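Local coordinates for glucosidase (Croceicoccus marinus, PDB 5Z3K), which probably hydrolyses O-glycosidic bonds as a beta-glucosidase of glycoside hydrolase family 39, at residues A[18-23]-A[339-344]; A[63-68]-A[114-119]; A[110-115]-A[309-314]. All blocks are in the same frame, centred on the assembly; numbering follows the deposited sequence.

The three contacts fall at two places on a (beta/alpha)8 barrel joined to a beta-sheet domain. Contact 1 lies at the junction of the two, where the chain leaves the nine-stranded sheet for the first barrel strand and where it returns from helix 329-341 to that sheet. Contacts 2 and 3 lie beyond the chain's centre, with centres about 38 and 33 Å from that of contact 1, in loops that follow barrel strands. Their own centres are about 10 Å apart, and they share P114 and A115. Along the chain, 18-23 and 339-344 bracket the barrel and both other contacts, while contacts 2 and 3 tie together loops following its second, third and eighth strands.

Contact 1: A[18-23]-A[339-344]; sequences GNMRQL and QTLATT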
ATOM      1  N   GLY A  18     -21.579  -3.526   6.463  1.00 12.03           N
ATOM      2  CA  GLY A  18     -21.178  -2.673   5.365  1.00 12.29           C
ATOM      3  C   GLY A  18     -20.151  -3.409   4.530  1.00 12.13           C
ATOM      4  O   GLY A  18     -19.803  -4.552   4.813  1.00 13.36           O
ATOM      5  N   ASN A  19     -19.660  -2.723   3.503  1.00 16.43           N
ATOM      6  CA  ASN A  19     -18.688  -3.347   2.606  1.00 13.97           C
ATOM      7  C   ASN A  19     -17.281  -3.259   3.182  1.00 12.77           C
ATOM      8  O   ASN A  19     -16.876  -2.224   3.719  1.00 14.18           O
ATOM      9  CB  ASN A  19     -18.712  -2.683   1.230  1.00 15.17           C
ATOM     10  CG  ASN A  19     -19.954  -3.017   0.444  1.00 22.27           C
ATOM     11  OD1 ASN A  19     -20.585  -4.057   0.657  1.00 23.73           O
ATOM     12  ND2 ASN A  19     -20.318  -2.136  -0.476  1.00 27.22           N
HETATM   13  N   MSE A  20     -16.534  -4.354   3.061  1.00 10.66           N
HETATM   14  CA  MSE A  20     -15.104  -4.319   3.304  1.00 11.72           C
HETATM   15  C   MSE A  20     -14.465  -3.517   2.174  1.00 13.09           C
HETATM   16  O   MSE A  20     -14.901  -3.610   1.023  1.00 14.34           O
HETATM   17  CB  MSE A  20     -14.509  -5.732   3.356  1.00  8.40           C
HETATM   18  CG  MSE A  20     -13.037  -5.752   3.725  1.00 10.66           C
HETATM   19 SE   MSE A  20     -12.809  -5.389   5.613  0.66  9.39          SE
HETATM   20  CE  MSE A  20     -13.257  -7.164   6.284  1.00 14.02           C
ATOM     21  N   ARG A  21     -13.444  -2.727   2.484  1.00 11.17           N
ATOM     22  CA  ARG A  21     -12.791  -1.886   1.487  1.00  9.61           C
ATOM     23  C   ARG A  21     -11.442  -2.491   1.115  1.00 12.69           C
ATOM     24  O   ARG A  21     -10.629  -2.804   1.993  1.00 10.67           O
ATOM     25  CB  ARG A  21     -12.623  -0.452   2.006  1.00 12.41           C
ATOM     26  CG  ARG A  21     -13.949   0.201   2.379  1.00 12.12           C
ATOM     27  CD  ARG A  21     -13.833   1.731   2.474  1.00 15.92           C
ATOM     28  NE  ARG A  21     -12.961   2.126   3.573  1.00 13.84           N
ATOM     29  CZ  ARG A  21     -11.853   2.839   3.428  1.00 16.58           C
ATOM     30  NH1 ARG A  21     -11.481   3.240   2.220  1.00 13.66           N
ATOM     31  NH2 ARG A  21     -11.125   3.157   4.495  1.00 15.10           N
ATOM     32  N   GLN A  22     -11.199  -2.646  -0.183  1.00 12.67           N
ATOM     33  CA  GLN A  22     -10.017  -3.375  -0.654  1.00 11.38           C
ATOM     34  C   GLN A  22      -8.817  -2.435  -0.687  1.00 12.35           C
ATOM     35  O   GLN A  22      -8.533  -1.775  -1.695  1.00 11.89           O
ATOM     36  CB  GLN A  22     -10.286  -3.994  -2.019  1.00 11.57           C
ATOM     37  CG  GLN A  22     -10.955  -5.367  -1.931  1.00 11.30           C
ATOM     38  CD  GLN A  22     -12.405  -5.285  -1.468  1.00 16.06           C
ATOM     39  OE1 GLN A  22     -13.241  -4.656  -2.119  1.00 17.69           O
ATOM     40  NE2 GLN A  22     -12.706  -5.917  -0.333  1.00 13.03           N
ATOM     41  N   LEU A  23      -8.088  -2.381   0.430  1.00  9.54           N
ATOM     42  CA  LEU A  23      -6.942  -1.495   0.564  1.00  8.15           C
ATOM     43  C   LEU A  23      -5.602  -2.223   0.453  1.00  9.69           C
ATOM     44  O   LEU A  23      -4.554  -1.619   0.725  1.00 10.13           O
ATOM     45  CB  LEU A  23      -7.007  -0.743   1.897  1.00 10.44           C
ATOM     46  CG  LEU A  23      -8.212   0.184   2.115  1.00 16.98           C
ATOM     47  CD1 LEU A  23      -8.003   1.072   3.366  1.00 12.25           C
ATOM     48  CD2 LEU A  23      -8.423   1.021   0.893  1.00 15.07           C
ATOM     49  N   GLN A 339      -5.978 -11.431   2.763  1.00 10.19           N
ATOM     50  CA  GLN A 339      -7.100 -12.349   2.695  1.00 11.05           C
ATOM     51  C   GLN A 339      -8.304 -11.787   3.436  1.00 11.73           C
ATOM     52  O   GLN A 339      -9.448 -11.958   2.999  1.00 12.05           O
ATOM     53  CB  GLN A 339      -6.694 -13.712   3.251  1.00 12.76           C
ATOM     54  CG  GLN A 339      -5.697 -14.414   2.322  1.00  9.99           C
ATOM     55  CD  GLN A 339      -4.887 -15.480   3.020  1.00 17.48           C
ATOM     56  OE1 GLN A 339      -5.152 -15.835   4.165  1.00 15.49           O
ATOM     57  NE2 GLN A 339      -3.876 -15.994   2.325  1.00 13.77           N
ATOM     58  N   THR A 340      -8.061 -11.116   4.560  1.00  9.81           N
ATOM     59  CA  THR A 340      -9.154 -10.517   5.313  1.00 11.30           C
ATOM     60  C   THR A 340      -9.772  -9.360   4.543  1.00 13.76           C
ATOM     61  O   THR A 340     -11.003  -9.236   4.485  1.00 10.98           O
ATOM     62  CB  THR A 340      -8.660 -10.049   6.684  1.00 11.22           C
ATOM     63  OG1 THR A 340      -8.089 -11.160   7.383  1.00 13.51           O
ATOM     64  CG2 THR A 340      -9.810  -9.486   7.502  1.00  9.26           C
ATOM     65  N   LEU A 341      -8.927  -8.512   3.938  1.00 11.56           N
ATOM     66  CA  LEU A 341      -9.390  -7.372   3.145  1.00  9.40           C
ATOM     67  C   LEU A 341     -10.067  -7.803   1.850  1.00 12.81           C
ATOM     68  O   LEU A 341     -10.767  -6.991   1.227  1.00 16.05           O
ATOM     69  CB  LEU A 341      -8.217  -6.434   2.812  1.00 11.13           C
ATOM     70  CG  LEU A 341      -7.587  -5.732   4.024  1.00  9.19           C
ATOM     71  CD1 LEU A 341      -6.394  -4.833   3.650  1.00 10.25           C
ATOM     72  CD2 LEU A 341      -8.691  -4.936   4.764  1.00 12.01           C
ATOM     73  N   ALA A 342      -9.873  -9.051   1.424  1.00 10.45           N
ATOM     74  CA  ALA A 342     -10.513  -9.522   0.209  1.00 13.05           C
ATOM     75  C   ALA A 342     -11.946  -9.974   0.439  1.00 14.17           C
ATOM     76  O   ALA A 342     -12.663 -10.196  -0.542  1.00 15.65           O
ATOM     77  CB  ALA A 342      -9.722 -10.674  -0.420  1.00 13.29           C
ATOM     78  N   THR A 343     -12.375 -10.143   1.693  1.00 14.43           N
ATOM     79  CA  THR A 343     -13.784 -10.397   1.931  1.00 14.03           C
ATOM     80  C   THR A 343     -14.590  -9.194   1.460  1.00 15.45           C
ATOM     81  O   THR A 343     -14.067  -8.091   1.296  1.00 14.39           O
ATOM     82  CB  THR A 343     -14.050 -10.674   3.407  1.00 15.23           C
ATOM     83  OG1 THR A 343     -13.730  -9.509   4.181  1.00 15.47           O
ATOM     84  CG2 THR A 343     -13.216 -11.857   3.881  1.00 12.56           C
ATOM     85  N   THR A 344     -15.869  -9.416   1.190  1.00 12.03           N
ATOM     86  CA  THR A 344     -16.660  -8.324   0.649  1.00 14.64           C
ATOM     87  C   THR A 344     -17.619  -7.730   1.649  1.00 16.39           C
ATOM     88  O   THR A 344     -17.897  -6.534   1.580  1.00 14.48           O
ATOM     89  CB  THR A 344     -17.449  -8.777  -0.579  1.00 16.78           C
ATOM     90  OG1 THR A 344     -18.237  -9.913  -0.237  1.00 17.77           O
ATOM     91  CG2 THR A 344     -16.486  -9.141  -1.711  1.00 20.11           C
TER
HETATM   92  O   HOH W   1     -16.133  -5.162  -0.533  1.00 25.12           O
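M20 and T344 pair where the beta-sheet domain meets the (beta/alpha)8 barrel: M20 N donates to T344 O at 3.0 Å, just before strand 345-350 begins. The side chain of M20, modelled as selenomethionine, then runs inward against the end of helix 329-341. Its CB lies 3.2 Å from T343 O. CG stands anti to the backbone N (chi1 -175°), which brings it near T343 O and L341 O. SE packs on the methyl CD2 of L341, 4.2 Å away, and the bends at chi2 and chi3 fold the tip back so that CE meets T343 OG1 at 3.2 Å and also approaches T340 O. That hydroxyl is itself committed to T340 O, which accepts from T343 N as well, so the turn leaving the helix is held by two bonds to one carbonyl. L360 of strand 357-363 touches both M20 and L341, completing the apolar packing from the sheet side. The second methyl of L341, CD1, lies more loosely near CB of L23. Q22, the centre of an inverse gamma turn, closes the contact: its bent chain delivers NE2 to L341 O at 2.7 Å, nearly straight (168°), with the oxygen close to the amide plane.

Contact 2: A[63-68]-A[114-119]; sequences LDTIDN and PANKQP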
ATOM      1  N   LEU A  63      10.013   6.724 -16.881  1.00 15.06           N
ATOM      2  CA  LEU A  63      10.075   7.580 -18.062  1.00 15.44           C
ATOM      3  C   LEU A  63      11.167   8.605 -17.770  1.00 14.52           C
ATOM      4  O   LEU A  63      10.899   9.685 -17.244  1.00 15.96           O
ATOM      5  CB  LEU A  63       8.728   8.239 -18.351  1.00 13.58           C
ATOM      6  CG  LEU A  63       8.784   9.216 -19.535  1.00 13.33           C
ATOM      7  CD1 LEU A  63       9.328   8.502 -20.762  1.00 13.72           C
ATOM      8  CD2 LEU A  63       7.427   9.848 -19.827  1.00 12.42           C
ATOM      9  N   ASP A  64      12.414   8.243 -18.071  1.00 13.85           N
ATOM     10  CA  ASP A  64      13.518   9.131 -17.742  1.00 17.02           C
ATOM     11  C   ASP A  64      13.489  10.358 -18.652  1.00 18.56           C
ATOM     12  O   ASP A  64      13.021  10.303 -19.794  1.00 15.81           O
ATOM     13  CB  ASP A  64      14.860   8.404 -17.851  1.00 13.22           C
ATOM     14  CG  ASP A  64      15.927   8.999 -16.927  1.00 17.20           C
ATOM     15  OD1 ASP A  64      15.590   9.850 -16.080  1.00 16.36           O
ATOM     16  OD2 ASP A  64      17.111   8.607 -17.029  1.00 18.90           O
ATOM     17  N   THR A  65      13.948  11.483 -18.112  1.00 17.88           N
ATOM     18  CA  THR A  65      13.892  12.756 -18.814  1.00 17.71           C
ATOM     19  C   THR A  65      15.184  13.075 -19.555  1.00 18.33           C
ATOM     20  O   THR A  65      15.283  14.132 -20.179  1.00 23.64           O
ATOM     21  CB  THR A  65      13.555  13.888 -17.837  1.00 21.81           C
ATOM     22  OG1 THR A  65      14.379  13.779 -16.672  1.00 22.20           O
ATOM     23  CG2 THR A  65      12.088  13.808 -17.423  1.00 15.79           C
ATOM     24  N   ILE A  66      16.180  12.203 -19.478  1.00 20.48           N
ATOM     25  CA  ILE A  66      17.322  12.219 -20.373  1.00 18.94           C
ATOM     26  C   ILE A  66      17.385  10.847 -21.040  1.00 23.47           C
ATOM     27  O   ILE A  66      16.637   9.931 -20.690  1.00 21.43           O
ATOM     28  CB  ILE A  66      18.636  12.547 -19.643  1.00 16.99           C
ATOM     29  CG1 ILE A  66      18.925  11.474 -18.585  1.00 20.09           C
ATOM     30  CG2 ILE A  66      18.577  13.951 -19.025  1.00 23.32           C
ATOM     31  CD1 ILE A  66      20.133  11.754 -17.730  1.00 20.74           C
ATOM     32  N   ASP A  67      18.283  10.713 -22.010  1.00 21.68           N
ATOM     33  CA  ASP A  67      18.472   9.420 -22.657  1.00 19.39           C
ATOM     34  C   ASP A  67      19.024   8.420 -21.653  1.00 18.90           C
ATOM     35  O   ASP A  67      19.907   8.741 -20.854  1.00 19.79           O
ATOM     36  CB  ASP A  67      19.424   9.538 -23.857  1.00 22.68           C
ATOM     37  CG  ASP A  67      18.816  10.305 -25.031  1.00 25.50           C
ATOM     38  OD1 ASP A  67      17.721  10.887 -24.884  1.00 21.96           O
ATOM     39  OD2 ASP A  67      19.450  10.331 -26.113  1.00 23.06           O
ATOM     40  N   ASN A  68      18.504   7.194 -21.707  1.00 19.45           N
ATOM     41  CA  ASN A  68      18.800   6.132 -20.750  1.00 18.60           C
ATOM     42  C   ASN A  68      18.279   4.826 -21.335  1.00 18.82           C
ATOM     43  O   ASN A  68      17.092   4.736 -21.681  1.00 17.77           O
ATOM     44  CB  ASN A  68      18.148   6.453 -19.394  1.00 17.90           C
ATOM     45  CG  ASN A  68      18.408   5.394 -18.329  1.00 18.36           C
ATOM     46  OD1 ASN A  68      18.907   4.306 -18.606  1.00 22.06           O
ATOM     47  ND2 ASN A  68      18.035   5.710 -17.092  1.00 22.15           N
ATOM     48  N   PRO A 114      17.349   7.667  -8.293  1.00 17.09           N
ATOM     49  CA  PRO A 114      18.045   8.944  -8.068  1.00 18.02           C
ATOM     50  C   PRO A 114      19.083   9.349  -9.111  1.00 20.95           C
ATOM     51  O   PRO A 114      19.683  10.406  -8.956  1.00 22.78           O
ATOM     52  CB  PRO A 114      18.756   8.701  -6.736  1.00 20.68           C
ATOM     53  CG  PRO A 114      19.165   7.263  -6.838  1.00 20.39           C
ATOM     54  CD  PRO A 114      18.031   6.566  -7.592  1.00 21.25           C
ATOM     55  N   ALA A 115      19.324   8.531 -10.133  1.00 19.44           N
ATOM     56  CA  ALA A 115      20.377   8.882 -11.081  1.00 22.95           C
ATOM     57  C   ALA A 115      20.074  10.208 -11.763  1.00 23.76           C
ATOM     58  O   ALA A 115      20.974  11.033 -11.968  1.00 22.78           O
ATOM     59  CB  ALA A 115      20.560   7.765 -12.107  1.00 20.40           C
ATOM     60  N   ASN A 116      18.804  10.456 -12.074  1.00 19.33           N
ATOM     61  CA  ASN A 116      18.407  11.680 -12.761  1.00 19.70           C
ATOM     62  C   ASN A 116      17.059  12.156 -12.250  1.00 18.72           C
ATOM     63  O   ASN A 116      16.089  11.390 -12.259  1.00 20.09           O
ATOM     64  CB  ASN A 116      18.312  11.472 -14.272  1.00 21.06           C
ATOM     65  CG  ASN A 116      17.690  12.663 -14.959  1.00 19.57           C
ATOM     66  OD1 ASN A 116      18.154  13.777 -14.785  1.00 21.68           O
ATOM     67  ND2 ASN A 116      16.612  12.440 -15.704  1.00 18.93           N
ATOM     68  N   LYS A 117      16.990  13.427 -11.835  1.00 20.22           N
ATOM     69  CA  LYS A 117      15.724  14.019 -11.417  1.00 17.23           C
ATOM     70  C   LYS A 117      15.399  15.294 -12.184  1.00 19.97           C
ATOM     71  O   LYS A 117      14.571  16.098 -11.726  1.00 19.98           O
ATOM     72  CB  LYS A 117      15.700  14.288  -9.910  1.00 25.23           C
ATOM     73  CG  LYS A 117      16.892  15.024  -9.370  1.00 24.98           C
ATOM     74  CD  LYS A 117      17.887  14.038  -8.778  1.00 27.26           C
ATOM     75  CE  LYS A 117      18.919  14.738  -7.914  1.00 31.30           C
ATOM     76  NZ  LYS A 117      19.984  13.758  -7.552  1.00 35.01           N
ATOM     77  N   GLN A 118      16.000  15.483 -13.356  1.00 18.28           N
ATOM     78  CA  GLN A 118      15.783  16.716 -14.100  1.00 20.80           C
ATOM     79  C   GLN A 118      14.356  16.769 -14.645  1.00 19.05           C
ATOM     80  O   GLN A 118      13.758  15.734 -14.950  1.00 20.14           O
ATOM     81  CB  GLN A 118      16.778  16.828 -15.255  1.00 22.80           C
ATOM     82  CG  GLN A 118      18.226  16.941 -14.820  1.00 21.67           C
ATOM     83  CD  GLN A 118      19.170  16.984 -16.002  1.00 31.14           C
ATOM     84  OE1 GLN A 118      18.822  17.493 -17.067  1.00 37.80           O
ATOM     85  NE2 GLN A 118      20.366  16.436 -15.828  1.00 33.66           N
ATOM     86  N   PRO A 119      13.789  17.965 -14.786  1.00 17.92           N
ATOM     87  CA  PRO A 119      12.485  18.091 -15.449  1.00 18.17           C
ATOM     88  C   PRO A 119      12.598  17.820 -16.944  1.00 17.13           C
ATOM     89  O   PRO A 119      13.689  17.692 -17.508  1.00 18.71           O
ATOM     90  CB  PRO A 119      12.084  19.542 -15.165  1.00 18.55           C
ATOM     91  CG  PRO A 119      13.414  20.262 -15.022  1.00 22.08           C
ATOM     92  CD  PRO A 119      14.357  19.278 -14.407  1.00 26.19           C
TER
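The side-chain amide of N116, in the loop after strand 104-109, bridges to the loop after strand 53-55. Its ND2 gives one hydrogen to D64 OD1 at 2.8 Å, almost perfectly straight (177°) and in the plane of the amide, although it meets the carboxylate from above the carboxylate's own plane. The other goes to T65 OG1, also at 2.8 Å but more bent and somewhat tilted from the amide plane. T65 OG1 in turn donates to Q118 O at 2.7 Å. The hydroxyl can do both because it stands between the backbone N and the carbonyl carbon of T65 (chi1 47°), facing the gap between the loops. The far end of the amide is used too: N116 OD1 accepts from Q118 N in an Asx turn, which shapes the 114-119 loop and fixes the rotation of the group.

Around this buried, polar centre the packing is looser. I66 comes at N116 from the opposite direction and lays CD1 3.8 Å from CG, a van der Waals touch of a methyl on the amide carbon, at an exposed position. Its CG2 approaches Q118 OE1 no closer than 4.1 Å, the two side chains crossing at about a right angle at the solvent side. Close by, a bound glycerol, probably from the crystallisation liquor, hydrogen-bonds to T65 O.

D64 has further partners: OD1 also takes E112 N of contact 3 and, weakly, T65 N, while N68 ND2 holds OD2 at 3.0 Å. A carboxylate so surrounded by N-H donors would be expected to favour its charged form, and the donor-to-acceptor run from N116 ND2 through T65 OG1 to Q118 O, with OD1 accepting from Q118 N, is consistent with a single orientation of the amide.

Contact 3: A[110-115]-A[309-314]; sequences ASEIPA and DFHYNF
E112 OE1 is gripped by two donors: H311 ND1 at 2.8 Å and water 2 at 2.7 Å. The histidine bond is nearly straight (169°) and uses the syn lone pair of the oxygen. With the carboxylate and imidazole planes only 7° apart, the two groups lie edge to edge as a flat pair. E112 gets there by a bend at chi2, and H311 NE2 is bonded to W59 O, so both nitrogens of the ring have partners and its rotation is fixed. Water 2 also donates to H311 O and accepts from A115 N, giving the two loops a second, bridged link.

Beside this polar pair, P114, preceded by a cis peptide bond, wedges against the other segment. Its CD rests 3.3 Å from H311 O, while CG sits over one face of the Y312 ring, 3.7 Å from the centroid, in a CH-pi contact displaced toward the rim. The backbone beneath is set by D309 OD1, which accepts from both H311 N and Y312 N in an Asx turn and motif; N313 and F314 facing D309 form a G1 beta bulge.

R62, from the loop after strand 53-55, hydrogen-bonds to the carbonyls of S111 and I113. The contact thus joins the loop between barrel strand 104-109 and helix 123-138 to the small hairpin of strands 308-309 and 314-315, which follows the last barrel strand, 298-301.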
ATOM      1  N   ALA A 110       7.630   8.749 -13.592  1.00 13.84           N
ATOM      2  CA  ALA A 110       8.751   9.385 -12.903  1.00 14.81           C
ATOM      3  C   ALA A 110      10.043   9.141 -13.666  1.00 16.88           C
ATOM      4  O   ALA A 110      10.170   8.165 -14.411  1.00 14.94           O
ATOM      5  CB  ALA A 110       8.898   8.864 -11.468  1.00 14.22           C
ATOM      6  N   SER A 111      11.017  10.031 -13.447  1.00 14.04           N
ATOM      7  CA  SER A 111      12.333   9.863 -14.048  1.00 13.07           C
ATOM      8  C   SER A 111      13.110   8.774 -13.307  1.00 17.39           C
ATOM      9  O   SER A 111      12.608   8.130 -12.378  1.00 17.11           O
ATOM     10  CB  SER A 111      13.109  11.184 -14.035  1.00 15.55           C
ATOM     11  OG  SER A 111      13.561  11.485 -12.720  1.00 15.14           O
ATOM     12  N   GLU A 112      14.362   8.568 -13.725  1.00 16.54           N
ATOM     13  CA  GLU A 112      15.232   7.553 -13.131  1.00 15.94           C
ATOM     14  C   GLU A 112      15.868   8.075 -11.837  1.00 17.49           C
ATOM     15  O   GLU A 112      17.083   8.240 -11.709  1.00 19.17           O
ATOM     16  CB  GLU A 112      16.288   7.110 -14.139  1.00 14.49           C
ATOM     17  CG  GLU A 112      17.136   5.948 -13.683  1.00 17.35           C
ATOM     18  CD  GLU A 112      16.309   4.839 -13.049  1.00 17.31           C
ATOM     19  OE1 GLU A 112      16.528   4.538 -11.861  1.00 15.11           O
ATOM     20  OE2 GLU A 112      15.441   4.277 -13.749  1.00 16.41           O
ATOM     21  N   ILE A 113      15.004   8.349 -10.869  1.00 17.50           N
ATOM     22  CA  ILE A 113      15.445   8.707  -9.515  1.00 19.19           C
ATOM     23  C   ILE A 113      16.142   7.506  -8.883  1.00 17.62           C
ATOM     24  O   ILE A 113      15.558   6.408  -8.858  1.00 17.48           O
ATOM     25  CB  ILE A 113      14.245   9.141  -8.666  1.00 17.16           C
ATOM     26  CG1 ILE A 113      13.588  10.391  -9.262  1.00 16.01           C
ATOM     27  CG2 ILE A 113      14.657   9.320  -7.203  1.00 17.87           C
ATOM     28  CD1 ILE A 113      12.094  10.527  -8.946  1.00 19.63           C
ATOM     29  N   PRO A 114      17.349   7.667  -8.293  1.00 17.09           N
ATOM     30  CA  PRO A 114      18.045   8.944  -8.068  1.00 18.02           C
ATOM     31  C   PRO A 114      19.083   9.349  -9.111  1.00 20.95           C
ATOM     32  O   PRO A 114      19.683  10.406  -8.956  1.00 22.78           O
ATOM     33  CB  PRO A 114      18.756   8.701  -6.736  1.00 20.68           C
ATOM     34  CG  PRO A 114      19.165   7.263  -6.838  1.00 20.39           C
ATOM     35  CD  PRO A 114      18.031   6.566  -7.592  1.00 21.25           C
ATOM     36  N   ALA A 115      19.324   8.531 -10.133  1.00 19.44           N
ATOM     37  CA  ALA A 115      20.377   8.882 -11.081  1.00 22.95           C
ATOM     38  C   ALA A 115      20.074  10.208 -11.763  1.00 23.76           C
ATOM     39  O   ALA A 115      20.974  11.033 -11.968  1.00 22.78           O
ATOM     40  CB  ALA A 115      20.560   7.765 -12.107  1.00 20.40           C
ATOM     41  N   ASP A 309      16.618  -3.143  -4.683  1.00 15.84           N
ATOM     42  CA  ASP A 309      16.229  -1.849  -5.228  1.00 15.95           C
ATOM     43  C   ASP A 309      17.179  -1.560  -6.381  1.00 19.32           C
ATOM     44  O   ASP A 309      18.375  -1.360  -6.164  1.00 17.15           O
ATOM     45  CB  ASP A 309      16.293  -0.786  -4.128  1.00 14.53           C
ATOM     46  CG  ASP A 309      15.989   0.626  -4.624  1.00 16.72           C
ATOM     47  OD1 ASP A 309      16.266   0.957  -5.795  1.00 15.58           O
ATOM     48  OD2 ASP A 309      15.486   1.420  -3.807  1.00 16.10           O
ATOM     49  N   PHE A 310      16.651  -1.560  -7.601  1.00 17.34           N
ATOM     50  CA  PHE A 310      17.462  -1.418  -8.804  1.00 17.68           C
ATOM     51  C   PHE A 310      17.569   0.025  -9.267  1.00 19.71           C
ATOM     52  O   PHE A 310      18.009   0.284 -10.393  1.00 16.96           O
ATOM     53  CB  PHE A 310      16.895  -2.305  -9.910  1.00 16.09           C
ATOM     54  CG  PHE A 310      16.946  -3.771  -9.578  1.00 18.18           C
ATOM     55  CD1 PHE A 310      15.938  -4.366  -8.842  1.00 17.78           C
ATOM     56  CD2 PHE A 310      18.018  -4.545  -9.983  1.00 18.79           C
ATOM     57  CE1 PHE A 310      15.990  -5.721  -8.524  1.00 17.58           C
ATOM     58  CE2 PHE A 310      18.081  -5.902  -9.673  1.00 19.04           C
ATOM     59  CZ  PHE A 310      17.067  -6.487  -8.938  1.00 23.00           C
ATOM     60  N   HIS A 311      17.172   0.967  -8.421  1.00 14.60           N
ATOM     61  CA  HIS A 311      17.375   2.384  -8.665  1.00 18.16           C
ATOM     62  C   HIS A 311      18.447   2.965  -7.758  1.00 21.24           C
ATOM     63  O   HIS A 311      19.383   3.609  -8.239  1.00 19.13           O
ATOM     64  CB  HIS A 311      16.034   3.102  -8.491  1.00 15.28           C
ATOM     65  CG  HIS A 311      14.945   2.485  -9.310  1.00 14.09           C
ATOM     66  ND1 HIS A 311      14.795   2.744 -10.657  1.00 13.94           N
ATOM     67  CD2 HIS A 311      13.991   1.575  -8.994  1.00 15.73           C
ATOM     68  CE1 HIS A 311      13.776   2.048 -11.127  1.00 17.20           C
ATOM     69  NE2 HIS A 311      13.268   1.333 -10.137  1.00 14.51           N
ATOM     70  N   TYR A 312      18.345   2.717  -6.452  1.00 21.31           N
ATOM     71  CA  TYR A 312      19.390   3.038  -5.489  1.00 20.44           C
ATOM     72  C   TYR A 312      20.459   1.954  -5.396  1.00 21.12           C
ATOM     73  O   TYR A 312      21.522   2.207  -4.820  1.00 20.79           O
ATOM     74  CB  TYR A 312      18.772   3.270  -4.108  1.00 19.01           C
ATOM     75  CG  TYR A 312      18.071   4.598  -3.986  1.00 22.72           C
ATOM     76  CD1 TYR A 312      18.761   5.727  -3.589  1.00 20.41           C
ATOM     77  CD2 TYR A 312      16.718   4.722  -4.282  1.00 19.29           C
ATOM     78  CE1 TYR A 312      18.126   6.957  -3.486  1.00 23.34           C
ATOM     79  CE2 TYR A 312      16.077   5.943  -4.184  1.00 23.27           C
ATOM     80  CZ  TYR A 312      16.787   7.055  -3.786  1.00 26.17           C
ATOM     81  OH  TYR A 312      16.157   8.274  -3.685  1.00 29.29           O
ATOM     82  N   ASN A 313      20.203   0.766  -5.943  1.00 20.67           N
ATOM     83  CA  ASN A 313      21.173  -0.335  -5.999  1.00 17.36           C
ATOM     84  C   ASN A 313      21.645  -0.758  -4.609  1.00 24.01           C
ATOM     85  O   ASN A 313      22.844  -0.815  -4.319  1.00 20.14           O
ATOM     86  CB  ASN A 313      22.349   0.019  -6.906  1.00 24.74           C
ATOM     87  CG  ASN A 313      21.935   0.108  -8.352  1.00 28.49           C
ATOM     88  OD1 ASN A 313      21.233  -0.766  -8.857  1.00 33.01           O
ATOM     89  ND2 ASN A 313      22.339   1.180  -9.024  1.00 32.86           N
ATOM     90  N   PHE A 314      20.676  -1.068  -3.748  1.00 22.98           N
ATOM     91  CA  PHE A 314      20.920  -1.681  -2.448  1.00 25.01           C
ATOM     92  C   PHE A 314      19.704  -2.532  -2.099  1.00 21.08           C
ATOM     93  O   PHE A 314      18.763  -2.655  -2.890  1.00 18.37           O
ATOM     94  CB  PHE A 314      21.201  -0.627  -1.367  1.00 19.77           C
ATOM     95  CG  PHE A 314      19.961   0.018  -0.797  1.00 23.72           C
ATOM     96  CD1 PHE A 314      19.028   0.623  -1.630  1.00 21.80           C
ATOM     97  CD2 PHE A 314      19.735   0.024   0.568  1.00 20.17           C
ATOM     98  CE1 PHE A 314      17.895   1.211  -1.111  1.00 18.91           C
ATOM     99  CE2 PHE A 314      18.600   0.623   1.102  1.00 21.99           C
ATOM    100  CZ  PHE A 314      17.678   1.212   0.261  1.00 21.28           C
TER
HETATM  101  O   HOH W   2      18.788   5.319 -10.631  1.00 20.93           O